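Uncharacterized protein AF_0924 (Archaeoglobus fulgidus, PDB 3DT5) is of unknown function but is a membrane protein, represented here by its largely helical C-terminal domain with a bound calcium ion. Local coordinates at residues E20-K25 / R55-N60; F26-I31 / E103-V108; A33-V38 / E124-L129; V65-F70 / K95-V100. All coordinates share one frame; numbering follows the deposited sequence.

Contact 1. Residues E20-K25 / R55-N60; sequences EDRLEK and RYLAGN. With EDO (1,2-ethanediol), chain C.
Arg22 and Leu57 stand at the closest approach of the helix 20-25 and the turn 55-60, with CA atoms 5.3 Å apart; residues 55-57 form a short 3-10 segment, and Gly59 is the N-cap of the helix that follows. Arg22 does most of the gripping. Its NE donates to Leu57 O at 2.7 Å. NH2 of the same group donates to Leu57 O at 2.9 Å, so one carbonyl oxygen takes two bonds from the side of the guanidinium. Leu57 O sits almost exactly in the guanidinium plane. Both nitrogens come to it from the same face of the carbonyl, tilted from its plane. A bend at chi3 (76°) turns the guanidinium out of the line of the chain and onto this carbonyl. Beyond it, NH1 and NH2 both donate to O2 of an ethanediol, probably from the crystallisation liquor; NH2 to EDO O2 measures 2.9 Å. The aliphatic part of Arg22 slides past the Leu57 side chain, CG to CD2 4.0 Å. The other Leu57 branch, CD1, meets Lys25 CB at 3.8 Å. Replacing Arg22 with an alanine would probably leave Leu57 O without both of these donors and free the turn to shift. Leu57 and Ala58 also rest on Phe26 of helix 16-35, Ala58 reaches Leu63 of helix 60-65, and Arg22 touches Val108 of helix 88-116.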
# COMPACT_ATOMS: atom_id res chain seq x y z
N GLU A 20 -14.43 1.98 6.87
CA GLU A 20 -14.52 1.17 5.64
C GLU A 20 -13.89 1.90 4.44
O GLU A 20 -13.21 1.28 3.64
CB GLU A 20 -15.97 0.77 5.33
CG GLU A 20 -16.55 -0.37 6.22
CD GLU A 20 -18.10 -0.53 6.16
OE1 GLU A 20 -18.74 0.09 5.29
OE2 GLU A 20 -18.68 -1.28 6.99
N ASP A 21 -14.10 3.23 4.33
CA ASP A 21 -13.52 4.03 3.23
C ASP A 21 -11.98 4.04 3.30
O ASP A 21 -11.33 3.98 2.27
CB ASP A 21 -14.00 5.48 3.21
CG ASP A 21 -15.45 5.62 2.77
OD1 ASP A 21 -16.03 4.65 2.25
OD2 ASP A 21 -16.02 6.72 2.96
N ARG A 22 -11.42 4.13 4.51
CA ARG A 22 -9.97 4.08 4.64
C ARG A 22 -9.46 2.71 4.11
O ARG A 22 -8.49 2.68 3.32
CB ARG A 22 -9.53 4.31 6.10
CG ARG A 22 -9.91 5.67 6.69
CD ARG A 22 -9.29 5.75 8.12
NE ARG A 22 -7.85 6.00 8.04
CZ ARG A 22 -6.96 5.77 9.01
NH1 ARG A 22 -7.33 5.35 10.22
NH2 ARG A 22 -5.68 6.03 8.79
N LEU A 23 -10.04 1.61 4.57
CA LEU A 23 -9.65 0.28 4.11
C LEU A 23 -9.83 0.11 2.61
O LEU A 23 -8.92 -0.37 1.90
CB LEU A 23 -10.42 -0.83 4.84
CG LEU A 23 -10.16 -0.87 6.35
CD1 LEU A 23 -11.17 -1.83 7.02
CD2 LEU A 23 -8.71 -1.31 6.66
N GLU A 24 -11.00 0.49 2.10
CA GLU A 24 -11.33 0.19 0.72
C GLU A 24 -10.68 1.15 -0.26
O GLU A 24 -10.45 0.77 -1.40
CB GLU A 24 -12.83 0.18 0.49
CG GLU A 24 -13.54 -1.00 1.16
CD GLU A 24 -15.07 -0.91 1.04
OE1 GLU A 24 -15.59 -0.00 0.32
OE2 GLU A 24 -15.77 -1.76 1.64
N LYS A 25 -10.44 2.38 0.13
CA LYS A 25 -9.98 3.37 -0.87
C LYS A 25 -8.47 3.59 -0.73
O LYS A 25 -7.86 4.19 -1.60
CB LYS A 25 -10.73 4.72 -0.75
CG LYS A 25 -12.27 4.62 -1.08
CD LYS A 25 -12.90 5.99 -0.83
CE LYS A 25 -14.36 5.97 -1.15
NZ LYS A 25 -14.77 7.28 -1.77
N ARG A 55 -3.84 10.46 0.32
CA ARG A 55 -3.12 10.61 1.60
C ARG A 55 -4.01 11.00 2.76
O ARG A 55 -3.71 10.68 3.90
CB ARG A 55 -2.00 11.67 1.46
CG ARG A 55 -0.82 11.15 0.69
CD ARG A 55 0.23 12.23 0.59
NE ARG A 55 1.29 12.07 1.59
CZ ARG A 55 2.38 11.31 1.45
NH1 ARG A 55 2.59 10.60 0.34
NH2 ARG A 55 3.29 11.30 2.44
N TYR A 56 -5.11 11.69 2.48
CA TYR A 56 -5.99 12.08 3.58
C TYR A 56 -6.59 10.86 4.30
O TYR A 56 -7.20 11.01 5.35
CB TYR A 56 -7.09 13.02 3.11
CG TYR A 56 -8.16 12.36 2.28
CD1 TYR A 56 -9.38 11.98 2.85
CD2 TYR A 56 -7.96 12.12 0.90
CE1 TYR A 56 -10.37 11.32 2.09
CE2 TYR A 56 -8.94 11.48 0.15
CZ TYR A 56 -10.14 11.11 0.76
OH TYR A 56 -11.10 10.46 0.02
N LEU A 57 -6.40 9.65 3.75
CA LEU A 57 -6.94 8.45 4.37
C LEU A 57 -5.88 7.70 5.22
O LEU A 57 -6.21 6.78 6.00
CB LEU A 57 -7.55 7.53 3.31
CG LEU A 57 -8.79 8.13 2.63
CD1 LEU A 57 -9.06 7.32 1.38
CD2 LEU A 57 -10.02 8.15 3.60
N ALA A 58 -4.63 8.14 5.10
CA ALA A 58 -3.49 7.45 5.75
C ALA A 58 -3.35 7.98 7.22
O ALA A 58 -3.69 9.14 7.51
CB ALA A 58 -2.21 7.73 4.97
N GLY A 59 -2.81 7.13 8.09
CA GLY A 59 -2.43 7.54 9.46
C GLY A 59 -1.16 8.39 9.45
O GLY A 59 -0.39 8.39 8.47
N ASN A 60 -0.97 9.18 10.49
CA ASN A 60 0.16 10.12 10.51
C ASN A 60 1.50 9.39 10.48
O ASN A 60 2.43 9.91 9.89
CB ASN A 60 0.08 11.05 11.76
CG ASN A 60 -1.03 12.11 11.64
OD1 ASN A 60 -1.92 11.98 10.77
ND2 ASN A 60 -0.96 13.19 12.47
C1 EDO C . -4.18 3.10 12.18
O1 EDO C . -3.39 3.43 13.32
C2 EDO C . -3.80 4.10 11.07
O2 EDO C . -4.52 5.28 11.32

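Contact 2. Residues F26-I31 / E103-V108; sequences FYIPLI and EEFLEV
Tyr27 and Phe105 mark the closest approach of the two helical segments 26-31 and 103-108, and their side chains slide past each other in opposite directions. Tyr27 CB lies 3.6 Å from Phe105 CD1. With CG beside its own backbone N (chi1 -72°), the Tyr27 ring runs across to Glu104 and presents its hydroxyl there. Tyr27 OH donates to Glu104 OE2 at 2.5 Å, a short bond. The hydroxyl meets the anti side of OE2, well out of the carboxylate plane, and the ring and carboxylate planes are 55° apart. Glu104 OE2 also accepts from Gly59 N, while Glu104 OE1 accepts from Leu62 N, so the carboxylate ties in the start of helix 60-65. One face of the Tyr27 ring is covered by Phe26 CD2, which sits over its centre. Helices 16-35 and 88-116 pack here as an oblique, roughly antiparallel pair, with segment axes 10.3 Å apart and 142° between their directions. The first torsion of Phe105 swings its ring away from its own backbone N and against helix 16-35. Ile31 CD1 stands over one face of that ring, 3.7 Å from the centroid, in a CH-pi contact. Ile28 CG1 approaches Phe105 CE1 obliquely at 4.0 Å. Val108 CG2 comes obliquely to the Tyr27 ring, 3.9 Å from Tyr27 CE2.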
# COMPACT_ATOMS: atom_id res chain seq x y z
N PHE A 26 -7.89 3.16 0.38
CA PHE A 26 -6.47 3.42 0.60
C PHE A 26 -5.69 2.15 0.91
O PHE A 26 -4.89 1.73 0.09
CB PHE A 26 -6.25 4.49 1.72
CG PHE A 26 -4.78 4.83 1.90
CD1 PHE A 26 -4.18 5.83 1.12
CD2 PHE A 26 -4.01 4.09 2.77
CE1 PHE A 26 -2.81 6.13 1.22
CE2 PHE A 26 -2.61 4.37 2.89
CZ PHE A 26 -2.02 5.37 2.11
N TYR A 27 -5.96 1.51 2.06
CA TYR A 27 -5.09 0.42 2.51
C TYR A 27 -5.12 -0.78 1.55
O TYR A 27 -4.09 -1.24 1.10
CB TYR A 27 -5.46 -0.03 3.92
CG TYR A 27 -5.05 1.02 4.92
CD1 TYR A 27 -3.70 1.17 5.27
CD2 TYR A 27 -5.97 1.95 5.40
CE1 TYR A 27 -3.29 2.22 6.14
CE2 TYR A 27 -5.58 2.99 6.26
CZ TYR A 27 -4.24 3.10 6.63
OH TYR A 27 -3.82 4.10 7.46
N ILE A 28 -6.32 -1.27 1.26
CA ILE A 28 -6.43 -2.46 0.41
C ILE A 28 -5.88 -2.24 -1.01
O ILE A 28 -5.07 -3.03 -1.48
CB ILE A 28 -7.87 -3.02 0.42
CG1 ILE A 28 -8.20 -3.52 1.84
CG2 ILE A 28 -8.05 -4.18 -0.68
CD1 ILE A 28 -9.66 -3.79 2.11
N PRO A 29 -6.30 -1.15 -1.71
CA PRO A 29 -5.69 -0.99 -3.05
C PRO A 29 -4.18 -0.82 -3.03
O PRO A 29 -3.52 -1.34 -3.92
CB PRO A 29 -6.38 0.25 -3.65
CG PRO A 29 -7.29 0.75 -2.63
CD PRO A 29 -7.34 -0.15 -1.44
N LEU A 30 -3.62 -0.09 -2.06
CA LEU A 30 -2.17 0.15 -2.10
C LEU A 30 -1.42 -1.16 -1.76
O LEU A 30 -0.38 -1.50 -2.40
CB LEU A 30 -1.77 1.23 -1.07
CG LEU A 30 -0.30 1.70 -1.18
CD1 LEU A 30 -0.00 2.24 -2.61
CD2 LEU A 30 -0.09 2.82 -0.13
N ILE A 31 -1.93 -1.89 -0.76
CA ILE A 31 -1.37 -3.22 -0.44
C ILE A 31 -1.40 -4.15 -1.69
O ILE A 31 -0.36 -4.79 -2.02
CB ILE A 31 -2.05 -3.88 0.83
CG1 ILE A 31 -1.69 -3.08 2.09
CG2 ILE A 31 -1.60 -5.36 1.00
CD1 ILE A 31 -2.58 -3.42 3.33
N GLU A 103 1.54 -2.51 8.99
CA GLU A 103 1.22 -2.33 10.42
C GLU A 103 -0.03 -1.45 10.63
O GLU A 103 -0.92 -1.78 11.46
CB GLU A 103 2.43 -1.78 11.19
CG GLU A 103 3.65 -2.74 11.21
CD GLU A 103 3.34 -4.19 11.66
OE1 GLU A 103 3.77 -5.17 10.98
OE2 GLU A 103 2.68 -4.35 12.71
N GLU A 104 -0.12 -0.34 9.91
CA GLU A 104 -1.33 0.53 10.04
C GLU A 104 -2.58 -0.21 9.63
O GLU A 104 -3.60 -0.10 10.27
CB GLU A 104 -1.28 1.79 9.17
CG GLU A 104 -0.37 2.85 9.71
CD GLU A 104 -0.68 4.23 9.19
OE1 GLU A 104 -0.10 5.14 9.81
OE2 GLU A 104 -1.41 4.47 8.18
N PHE A 105 -2.50 -0.91 8.51
CA PHE A 105 -3.62 -1.69 8.00
C PHE A 105 -4.15 -2.64 9.06
O PHE A 105 -5.34 -2.70 9.27
CB PHE A 105 -3.19 -2.44 6.72
CG PHE A 105 -4.20 -3.48 6.24
CD1 PHE A 105 -5.49 -3.10 5.85
CD2 PHE A 105 -3.84 -4.82 6.17
CE1 PHE A 105 -6.42 -4.06 5.36
CE2 PHE A 105 -4.78 -5.81 5.70
CZ PHE A 105 -6.05 -5.41 5.28
N LEU A 106 -3.29 -3.41 9.70
CA LEU A 106 -3.77 -4.36 10.70
C LEU A 106 -4.43 -3.63 11.86
O LEU A 106 -5.39 -4.13 12.45
CB LEU A 106 -2.63 -5.17 11.28
CG LEU A 106 -1.93 -6.14 10.33
CD1 LEU A 106 -0.69 -6.72 11.04
CD2 LEU A 106 -2.87 -7.22 9.80
N GLU A 107 -3.92 -2.45 12.22
CA GLU A 107 -4.55 -1.69 13.31
C GLU A 107 -5.92 -1.18 12.85
O GLU A 107 -6.89 -1.24 13.59
CB GLU A 107 -3.66 -0.53 13.78
CG GLU A 107 -4.45 0.35 14.79
CD GLU A 107 -3.55 1.24 15.64
OE1 GLU A 107 -4.09 2.22 16.21
OE2 GLU A 107 -2.33 0.96 15.73
N VAL A 108 -6.03 -0.68 11.63
CA VAL A 108 -7.33 -0.18 11.15
C VAL A 108 -8.32 -1.35 11.07
O VAL A 108 -9.51 -1.21 11.43
CB VAL A 108 -7.21 0.59 9.78
CG1 VAL A 108 -8.61 1.04 9.27
CG2 VAL A 108 -6.33 1.84 9.96

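Contact 3. Residues A33-V38 / E124-L129; sequences AFSSYV and EKPDWL
The Trp128 ring has Phe34 O at its edge, in plane, and the carbonyl oxygen of Pro126, two residues earlier, over the centre of one face. Ser35 CB lies obliquely to the same ring, 4.0 Å from Trp128 CZ3. The Tyr37 ring meets the contact by an edge too: Leu129 CD1 lies in its plane, 3.7 Å from Tyr37 CD1, with the two side chains crossing at about a right angle. Leu129 carries much of the contact. Its N donates to Phe34 O at 2.8 Å, and at 176° the bond is almost straight. Trp128 CA adds a CA-H...O contact to the same oxygen. The first torsion of Leu129 (-66°) sets CG opposite its carbonyl carbon, and CD1 then reaches over the backbone of Ser35, 3.5 Å from Ser35 O. The C-terminal part of helix 16-35 and the turn after it are met here by the irregular chain that leads from helix 88-116 into strand 130-131, the two running at about 85° to each other. Leu129 also pairs through its backbone with Trp83 of the neighbouring strand 83-85. An alanine in place of Leu129 would probably strip the Tyr37 ring edge and the Ser35 backbone of their apolar cover and open a gap between them. Ser35 CB packs on Pro126 CG at 3.6 Å, while its OG bonds to Ile31 O. A water donates to both Ser35 O and Asp127 O. Trp128 NE1 is held by Asp99 of helix 88-116.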
# COMPACT_ATOMS: atom_id res chain seq x y z
N ALA A 33 -1.55 -3.34 -4.91
CA ALA A 33 -0.62 -2.83 -5.93
C ALA A 33 0.80 -3.34 -5.74
O ALA A 33 1.54 -3.46 -6.71
CB ALA A 33 -0.61 -1.25 -5.95
N PHE A 34 1.20 -3.58 -4.48
CA PHE A 34 2.57 -4.04 -4.19
C PHE A 34 2.69 -5.50 -3.78
O PHE A 34 3.77 -5.95 -3.44
CB PHE A 34 3.21 -3.11 -3.14
CG PHE A 34 3.57 -1.77 -3.72
CD1 PHE A 34 4.77 -1.61 -4.40
CD2 PHE A 34 2.68 -0.70 -3.67
CE1 PHE A 34 5.11 -0.35 -4.98
CE2 PHE A 34 3.00 0.55 -4.24
CZ PHE A 34 4.22 0.70 -4.90
N SER A 35 1.58 -6.24 -3.83
CA SER A 35 1.60 -7.62 -3.39
C SER A 35 0.77 -8.61 -4.24
O SER A 35 0.99 -9.82 -4.16
CB SER A 35 1.20 -7.72 -1.92
OG SER A 35 -0.17 -7.44 -1.74
N SER A 36 -0.16 -8.12 -5.03
CA SER A 36 -0.94 -9.03 -5.83
C SER A 36 -0.47 -8.94 -7.31
O SER A 36 0.14 -7.94 -7.72
CB SER A 36 -2.43 -8.77 -5.62
OG SER A 36 -3.01 -8.11 -6.72
N TYR A 37 -0.67 -9.98 -8.09
CA TYR A 37 -0.15 -10.00 -9.47
C TYR A 37 -0.87 -9.08 -10.47
O TYR A 37 -0.39 -8.87 -11.59
CB TYR A 37 -0.15 -11.43 -10.00
CG TYR A 37 0.87 -12.31 -9.33
CD1 TYR A 37 1.89 -11.76 -8.57
CD2 TYR A 37 0.82 -13.69 -9.49
CE1 TYR A 37 2.84 -12.56 -7.96
CE2 TYR A 37 1.78 -14.51 -8.88
CZ TYR A 37 2.79 -13.92 -8.12
OH TYR A 37 3.72 -14.69 -7.50
N VAL A 38 -2.00 -8.53 -10.06
CA VAL A 38 -2.78 -7.60 -10.88
C VAL A 38 -1.98 -6.36 -11.29
O VAL A 38 -1.33 -5.72 -10.48
CB VAL A 38 -4.05 -7.17 -10.13
CG1 VAL A 38 -4.79 -6.07 -10.89
CG2 VAL A 38 -4.98 -8.40 -9.90
N GLU A 124 -2.37 -12.82 6.89
CA GLU A 124 -0.91 -12.98 6.97
C GLU A 124 -0.24 -11.92 6.10
O GLU A 124 -0.80 -11.50 5.12
CB GLU A 124 -0.52 -14.37 6.47
CG GLU A 124 -1.14 -15.51 7.29
CD GLU A 124 -0.54 -15.62 8.69
OE1 GLU A 124 -1.13 -15.06 9.67
OE2 GLU A 124 0.52 -16.28 8.83
N LYS A 125 0.94 -11.46 6.48
CA LYS A 125 1.61 -10.41 5.71
C LYS A 125 2.08 -10.95 4.37
O LYS A 125 2.74 -11.99 4.34
CB LYS A 125 2.80 -9.89 6.49
CG LYS A 125 3.41 -8.63 5.85
CD LYS A 125 4.58 -8.13 6.69
CE LYS A 125 5.37 -7.08 5.92
NZ LYS A 125 6.37 -6.56 6.90
N PRO A 126 1.80 -10.24 3.25
CA PRO A 126 2.32 -10.79 2.00
C PRO A 126 3.79 -10.42 1.74
O PRO A 126 4.35 -9.52 2.42
CB PRO A 126 1.42 -10.15 0.93
CG PRO A 126 1.12 -8.80 1.49
CD PRO A 126 1.07 -8.97 3.03
N ASP A 127 4.41 -11.09 0.76
CA ASP A 127 5.70 -10.69 0.24
C ASP A 127 5.48 -9.46 -0.62
O ASP A 127 4.57 -9.44 -1.43
CB ASP A 127 6.30 -11.83 -0.62
CG ASP A 127 6.55 -13.08 0.21
OD1 ASP A 127 6.81 -12.93 1.42
OD2 ASP A 127 6.44 -14.21 -0.31
N TRP A 128 6.32 -8.44 -0.46
CA TRP A 128 6.24 -7.25 -1.31
C TRP A 128 6.86 -7.58 -2.67
O TRP A 128 7.94 -8.20 -2.73
CB TRP A 128 6.96 -6.09 -0.64
CG TRP A 128 6.37 -5.75 0.70
CD1 TRP A 128 7.03 -5.62 1.88
CD2 TRP A 128 4.98 -5.50 0.97
NE1 TRP A 128 6.14 -5.28 2.89
CE2 TRP A 128 4.87 -5.20 2.35
CE3 TRP A 128 3.82 -5.45 0.17
CZ2 TRP A 128 3.64 -4.86 2.95
CZ3 TRP A 128 2.59 -5.10 0.77
CH2 TRP A 128 2.52 -4.82 2.15
N LEU A 129 6.19 -7.23 -3.74
CA LEU A 129 6.69 -7.56 -5.09
C LEU A 129 7.60 -6.40 -5.59
O LEU A 129 7.25 -5.67 -6.52
CB LEU A 129 5.52 -7.81 -6.04
CG LEU A 129 4.69 -9.06 -5.68
CD1 LEU A 129 3.51 -9.18 -6.55
CD2 LEU A 129 5.48 -10.39 -5.72
O HOH W 1 2.96 -11.02 -2.84

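Contact 4. Residues V65-F70 / K95-V100; sequences VLPMHF and KEALDV
Ala97 is the small bump at the centre of this contact, where residues 65-67 cross one side of helix 88-116. This is loop-on-helix packing in a mainly helical domain, and it is made mostly by apolar surfaces. The methyl of Ala97 points at the loop and fits a shallow hollow made by three consecutive residues. Val65 O forms one wall, 3.7 Å from Ala97 CB. Pro67 CD forms another, 3.9 Å from Ala97 CB. Leu66 lies between them, with its CA 4.1 Å from Ala97 CB and its CD1 a little farther off. The single methyl is consistent with the close backbone approach: the CA atoms of Leu66 and Ala97 are 5.3 Å apart.

Val65 is the reverse bump, pointing toward helix 88-116. It fits over the groove between Ala97 and Val100, which lie one turn apart. Its chi1 of -61° places CG2 between the backbone N and the carbonyl carbon, and this is the branch that enters the groove. The other branch, CG1, turns to Glu96, whose extended chain rises from the helix and crosses Val65 at about a right angle. Glu96 OE2 lies 3.6 Å from Val65 CG1. Leu66 packs on Phe26 of helix 16-35 and on Ile51 of helix 43-52. Pro67 touches Gln93 and Trp94, farther toward the N-terminus of helix 88-116. Val65 CG2 meets Val100 CG2 at 3.9 Å.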
# COMPACT_ATOMS: atom_id res chain seq x y z
N VAL A 65 6.56 8.53 6.26
CA VAL A 65 7.52 7.74 5.47
C VAL A 65 7.02 7.45 4.07
O VAL A 65 7.80 6.99 3.24
CB VAL A 65 7.94 6.38 6.19
CG1 VAL A 65 8.64 6.66 7.55
CG2 VAL A 65 6.73 5.48 6.40
N LEU A 66 5.75 7.70 3.78
CA LEU A 66 5.20 7.30 2.48
C LEU A 66 5.75 8.23 1.39
O LEU A 66 5.59 9.46 1.52
CB LEU A 66 3.66 7.38 2.50
CG LEU A 66 2.90 6.97 1.23
CD1 LEU A 66 3.05 5.43 0.97
CD2 LEU A 66 1.40 7.38 1.39
N PRO A 67 6.44 7.69 0.35
CA PRO A 67 6.96 8.56 -0.71
C PRO A 67 5.83 9.33 -1.43
O PRO A 67 4.66 8.89 -1.44
CB PRO A 67 7.60 7.56 -1.72
CG PRO A 67 7.96 6.33 -0.83
CD PRO A 67 6.76 6.27 0.09
N MSE A 68 6.20 10.47 -2.02
CA MSE A 68 5.29 11.34 -2.75
C MSE A 68 5.18 10.98 -4.22
O MSE A 68 4.23 11.37 -4.90
CB MSE A 68 5.86 12.77 -2.73
CG MSE A 68 4.80 13.81 -2.64
SE MSE A 68 4.19 13.76 -0.80
CE MSE A 68 5.79 13.06 0.10
N HIS A 69 6.19 10.29 -4.72
CA HIS A 69 6.37 10.03 -6.14
C HIS A 69 6.67 8.56 -6.35
O HIS A 69 7.30 7.94 -5.51
CB HIS A 69 7.53 10.84 -6.70
CG HIS A 69 7.35 12.33 -6.61
ND1 HIS A 69 6.42 13.01 -7.37
CD2 HIS A 69 7.97 13.26 -5.85
CE1 HIS A 69 6.47 14.30 -7.07
NE2 HIS A 69 7.40 14.48 -6.15
N PHE A 70 6.24 8.00 -7.47
CA PHE A 70 6.47 6.56 -7.69
C PHE A 70 6.73 6.23 -9.17
O PHE A 70 7.64 5.45 -9.47
CB PHE A 70 5.28 5.72 -7.20
CG PHE A 70 5.40 4.26 -7.59
CD1 PHE A 70 6.32 3.43 -6.94
CD2 PHE A 70 4.63 3.73 -8.63
CE1 PHE A 70 6.45 2.08 -7.33
CE2 PHE A 70 4.77 2.38 -9.02
CZ PHE A 70 5.69 1.57 -8.34
N LYS A 95 10.30 -0.12 0.65
CA LYS A 95 10.21 -1.28 1.54
C LYS A 95 9.80 -0.86 2.98
O LYS A 95 8.94 -1.46 3.62
CB LYS A 95 11.54 -2.03 1.57
CG LYS A 95 11.39 -3.38 2.30
CD LYS A 95 12.68 -3.85 2.96
CE LYS A 95 12.34 -4.52 4.32
NZ LYS A 95 13.57 -4.66 5.18
N GLU A 96 10.44 0.19 3.48
CA GLU A 96 10.13 0.75 4.79
C GLU A 96 8.66 1.22 4.87
O GLU A 96 7.95 0.95 5.84
CB GLU A 96 11.11 1.90 5.01
CG GLU A 96 10.80 2.81 6.13
CD GLU A 96 11.97 3.77 6.41
OE1 GLU A 96 13.16 3.41 6.12
OE2 GLU A 96 11.69 4.88 6.92
N ALA A 97 8.21 1.93 3.84
CA ALA A 97 6.84 2.45 3.85
C ALA A 97 5.80 1.33 3.76
O ALA A 97 4.77 1.43 4.43
CB ALA A 97 6.63 3.48 2.74
N LEU A 98 6.05 0.31 2.93
CA LEU A 98 5.12 -0.82 2.82
C LEU A 98 4.98 -1.55 4.16
O LEU A 98 3.87 -1.95 4.52
CB LEU A 98 5.53 -1.81 1.70
CG LEU A 98 5.38 -1.20 0.29
CD1 LEU A 98 6.06 -2.11 -0.75
CD2 LEU A 98 3.93 -1.03 -0.03
N ASP A 99 6.08 -1.68 4.88
CA ASP A 99 6.04 -2.33 6.22
C ASP A 99 5.19 -1.52 7.21
O ASP A 99 4.37 -2.07 7.97
CB ASP A 99 7.44 -2.56 6.74
CG ASP A 99 8.14 -3.77 6.07
OD1 ASP A 99 7.45 -4.69 5.50
OD2 ASP A 99 9.40 -3.80 6.14
N VAL A 100 5.38 -0.19 7.18
CA VAL A 100 4.50 0.72 7.96
C VAL A 100 3.04 0.66 7.50
O VAL A 100 2.14 0.62 8.33
CB VAL A 100 5.00 2.20 7.95
CG1 VAL A 100 4.04 3.09 8.74
CG2 VAL A 100 6.39 2.28 8.59

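How the contacts relate
Helix 16-35 carries one side of contacts 1, 2 and 3, and helix 88-116 carries one side of contacts 2 and 4. Contacts 1 and 2 have centres about 8 Å apart and join directly, Leu23 CD2 packing 3.5 Å from Val108 CG1. Contacts 1 and 3 lie on opposite sides of the chain's centre, with their centres about 18 Å apart. Arg55 links contact 1 to contact 4 by bonds to the carbonyls of Leu66 and Pro67. Asp99 joins contact 4 to contact 3, with Lys125 NZ 2.6 Å from Asp99 OD1. The calcium ion, bound by Glu44, Lys71, Ala74 and Asp75, is about 10 Å from the Phe34 side chain and about 13 Å from that of Pro67.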